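Local atomic coordinates of rhamnosidase B (Bacillus sp., PDB entry 2OKX), a protein that hydrolyses terminal alpha-L-rhamnose residues from rhamnosides as a family 78 glycoside hydrolase, probably with inversion of the anomeric configuration. Residues A[105-113]-A[179-190]. Numbering follows the deposited sequence.
Sequences LRGRGGLIA and IGPAGTAPWTSL
R108 lies across W187 and P186 where two sheets of the N-terminal beta-sandwich meet: strand 110-117 belongs to one, strand 174-181 to the other, and a loop with a cis peptide before P186 crosses from 174-181 to strand 189-192 of the first sheet. No direct hydrogen bond joins 105-113 to 179-190; they meet by van der Waals contact and through one bridging water. The R108 chain crosses the indole at about a right angle, its CG 3.3 Å from CH2 of W187, while R108 O meets the ring edge in plane, 3.3 Å from CZ2. P186 CD sits over the centre of one indole face, 3.7 Å above it, and also borders R108 CG. D47, accepting from NE1, and a stack with W10 further fix the indole. With CG of R108 between its backbone N and carbonyl carbon (chi1 62°) and a bend at chi3 (-61°), the R108 and I179 side chains slide past each other in opposite directions, I179 CG2 lying 3.5 Å above one guanidinium face, toward the rim. An alanine in place of R108 would probably lose the side-chain contacts with W187 and I179 CG2 and break the water link to A185 O. Farther along, I112 CD1 touches A182 CB and L190 CD1, each at 4.2 Å. R108 NH1 makes a long, weak ion pair with E17; the water, in the guanidinium plane, accepts from NH2 at 2.8 Å and donates to A185 O.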
loop_
_atom_site.group_PDB
_atom_site.type_symbol
_atom_site.label_atom_id
_atom_site.label_comp_id
_atom_site.label_asym_id
_atom_site.label_seq_id
_atom_site.Cartn_x
_atom_site.Cartn_y
_atom_site.Cartn_z
ATOM N N LEU A 105 10.164 10.868 -0.809
ATOM C CA LEU A 105 10.330 12.088 -1.595
ATOM C C LEU A 105 11.770 12.099 -2.094
ATOM O O LEU A 105 12.711 12.013 -1.301
ATOM C CB LEU A 105 10.043 13.333 -0.748
ATOM C CG LEU A 105 8.563 13.604 -0.433
ATOM C CD1 LEU A 105 8.059 12.628 0.631
ATOM C CD2 LEU A 105 8.408 15.033 0.060
ATOM N N ARG A 106 11.936 12.189 -3.408
ATOM C CA ARG A 106 13.263 12.176 -4.009
ATOM C C ARG A 106 14.262 13.113 -3.338
ATOM O O ARG A 106 13.997 14.302 -3.148
ATOM C CB ARG A 106 13.188 12.523 -5.498
ATOM C CG ARG A 106 14.474 12.194 -6.244
ATOM C CD ARG A 106 14.522 12.775 -7.644
ATOM N NE ARG A 106 15.710 12.309 -8.354
ATOM C CZ ARG A 106 16.052 12.685 -9.581
ATOM N NH1 ARG A 106 15.296 13.547 -10.250
ATOM N NH2 ARG A 106 17.144 12.186 -10.146
ATOM N N GLY A 107 15.406 12.549 -2.966
ATOM C CA GLY A 107 16.475 13.315 -2.355
ATOM C C GLY A 107 17.697 13.019 -3.207
ATOM O O GLY A 107 17.815 13.511 -4.327
ATOM N N ARG A 108 18.595 12.193 -2.689
ATOM C CA ARG A 108 19.791 11.803 -3.419
ATOM C C ARG A 108 20.349 10.555 -2.747
ATOM O O ARG A 108 20.119 10.335 -1.557
ATOM C CB ARG A 108 20.832 12.931 -3.408
ATOM C CG ARG A 108 21.345 13.320 -2.034
ATOM C CD ARG A 108 22.368 14.456 -2.119
ATOM N NE ARG A 108 23.552 14.085 -2.895
ATOM C CZ ARG A 108 24.583 14.898 -3.127
ATOM N NH1 ARG A 108 25.615 14.476 -3.843
ATOM N NH2 ARG A 108 24.580 16.135 -2.647
ATOM N N GLY A 109 21.057 9.733 -3.516
ATOM C CA GLY A 109 21.626 8.521 -2.959
ATOM C C GLY A 109 22.503 8.841 -1.767
ATOM O O GLY A 109 23.259 9.810 -1.793
ATOM N N GLY A 110 22.410 8.041 -0.711
ATOM C CA GLY A 110 23.231 8.313 0.448
ATOM C C GLY A 110 23.098 7.344 1.602
ATOM O O GLY A 110 22.053 6.727 1.814
ATOM N N LEU A 111 24.187 7.222 2.351
ATOM C CA LEU A 111 24.252 6.358 3.515
ATOM C C LEU A 111 25.070 7.039 4.602
ATOM O O LEU A 111 26.129 7.605 4.332
ATOM C CB LEU A 111 24.920 5.031 3.167
ATOM C CG LEU A 111 25.304 4.177 4.384
ATOM C CD1 LEU A 111 24.047 3.697 5.094
ATOM C CD2 LEU A 111 26.151 2.994 3.937
ATOM N N ILE A 112 24.565 6.996 5.828
ATOM C CA ILE A 112 25.274 7.562 6.963
ATOM C C ILE A 112 25.091 6.589 8.126
ATOM O O ILE A 112 23.964 6.249 8.497
ATOM C CB ILE A 112 24.746 8.972 7.334
ATOM C CG1 ILE A 112 25.617 9.569 8.441
ATOM C CG2 ILE A 112 23.288 8.902 7.763
ATOM C CD1 ILE A 112 25.356 11.033 8.706
ATOM N N ALA A 113 26.208 6.119 8.676
ATOM C CA ALA A 113 26.175 5.170 9.779
ATOM C C ALA A 113 27.341 5.387 10.725
ATOM O O ALA A 113 28.435 5.766 10.307
ATOM C CB ALA A 113 26.200 3.745 9.240
ATOM N N ILE A 179 29.431 13.293 1.146
ATOM C CA ILE A 179 28.455 14.271 0.680
ATOM C C ILE A 179 28.393 15.429 1.664
ATOM O O ILE A 179 28.077 16.557 1.292
ATOM C CB ILE A 179 27.047 13.644 0.565
ATOM C CG1 ILE A 179 27.065 12.513 -0.464
ATOM C CG2 ILE A 179 26.032 14.706 0.169
ATOM C CD1 ILE A 179 25.736 11.786 -0.597
ATOM N N GLY A 180 28.700 15.140 2.923
ATOM C CA GLY A 180 28.671 16.166 3.948
ATOM C C GLY A 180 28.298 15.588 5.299
ATOM O O GLY A 180 27.922 14.419 5.393
ATOM N N PRO A 181 28.392 16.383 6.373
ATOM C CA PRO A 181 28.050 15.888 7.707
ATOM C C PRO A 181 26.538 15.779 7.877
ATOM O O PRO A 181 25.780 16.076 6.955
ATOM C CB PRO A 181 28.652 16.946 8.619
ATOM C CG PRO A 181 28.412 18.205 7.830
ATOM C CD PRO A 181 28.820 17.793 6.428
ATOM N N ALA A 182 26.108 15.344 9.055
ATOM C CA ALA A 182 24.686 15.229 9.340
ATOM C C ALA A 182 24.106 16.637 9.304
ATOM O O ALA A 182 24.657 17.556 9.912
ATOM C CB ALA A 182 24.471 14.607 10.713
ATOM N N GLY A 183 23.001 16.809 8.586
ATOM C CA GLY A 183 22.386 18.118 8.493
ATOM C C GLY A 183 22.512 18.683 7.094
ATOM O O GLY A 183 21.893 19.691 6.768
ATOM N N THR A 184 23.325 18.032 6.268
ATOM C CA THR A 184 23.526 18.457 4.889
ATOM C C THR A 184 22.241 18.174 4.112
ATOM O O THR A 184 21.587 17.154 4.340
ATOM C CB THR A 184 24.692 17.683 4.237
ATOM O OG1 THR A 184 25.888 17.895 4.996
ATOM C CG2 THR A 184 24.921 18.152 2.809
ATOM N N ALA A 185 21.876 19.075 3.205
ATOM C CA ALA A 185 20.667 18.900 2.408
ATOM C C ALA A 185 20.755 17.591 1.636
ATOM O O ALA A 185 21.847 17.148 1.283
ATOM C CB ALA A 185 20.496 20.068 1.438
ATOM N N PRO A 186 19.602 16.971 1.330
ATOM C CA PRO A 186 18.244 17.429 1.654
ATOM C C PRO A 186 17.685 16.983 3.008
ATOM O O PRO A 186 16.571 17.352 3.374
ATOM C CB PRO A 186 17.425 16.876 0.494
ATOM C CG PRO A 186 18.078 15.552 0.257
ATOM C CD PRO A 186 19.562 15.887 0.330
ATOM N N TRP A 187 18.457 16.201 3.752
ATOM C CA TRP A 187 18.008 15.698 5.050
ATOM C C TRP A 187 18.296 16.708 6.157
ATOM O O TRP A 187 19.133 16.477 7.028
ATOM C CB TRP A 187 18.709 14.373 5.330
ATOM C CG TRP A 187 18.792 13.518 4.102
ATOM C CD1 TRP A 187 17.787 12.775 3.542
ATOM C CD2 TRP A 187 19.931 13.362 3.247
ATOM N NE1 TRP A 187 18.234 12.165 2.391
ATOM C CE2 TRP A 187 19.546 12.509 2.188
ATOM C CE3 TRP A 187 21.241 13.862 3.272
ATOM C CZ2 TRP A 187 20.426 12.142 1.164
ATOM C CZ3 TRP A 187 22.116 13.497 2.254
ATOM C CH2 TRP A 187 21.704 12.645 1.214
ATOM N N THR A 188 17.580 17.825 6.109
ATOM C CA THR A 188 17.733 18.924 7.057
ATOM C C THR A 188 18.040 18.484 8.482
ATOM O O THR A 188 18.909 19.058 9.142
ATOM C CB THR A 188 16.472 19.802 7.061
ATOM O OG1 THR A 188 16.045 20.013 5.709
ATOM C CG2 THR A 188 16.762 21.149 7.703
ATOM N N SER A 189 17.321 17.477 8.964
ATOM C CA SER A 189 17.552 16.973 10.312
ATOM C C SER A 189 17.360 15.466 10.355
ATOM O O SER A 189 16.533 14.916 9.624
ATOM C CB SER A 189 16.598 17.630 11.313
ATOM O OG SER A 189 15.268 17.178 11.131
ATOM N N LEU A 190 18.148 14.806 11.197
ATOM C CA LEU A 190 18.055 13.364 11.372
ATOM C C LEU A 190 17.378 13.157 12.723
ATOM O O LEU A 190 17.886 13.596 13.760
ATOM C CB LEU A 190 19.449 12.723 11.362
ATOM C CG LEU A 190 20.326 13.009 10.135
ATOM C CD1 LEU A 190 21.603 12.181 10.210
ATOM C CD2 LEU A 190 19.573 12.679 8.862
HETATM O O HOH W 1 22.669 17.727 -1.326
#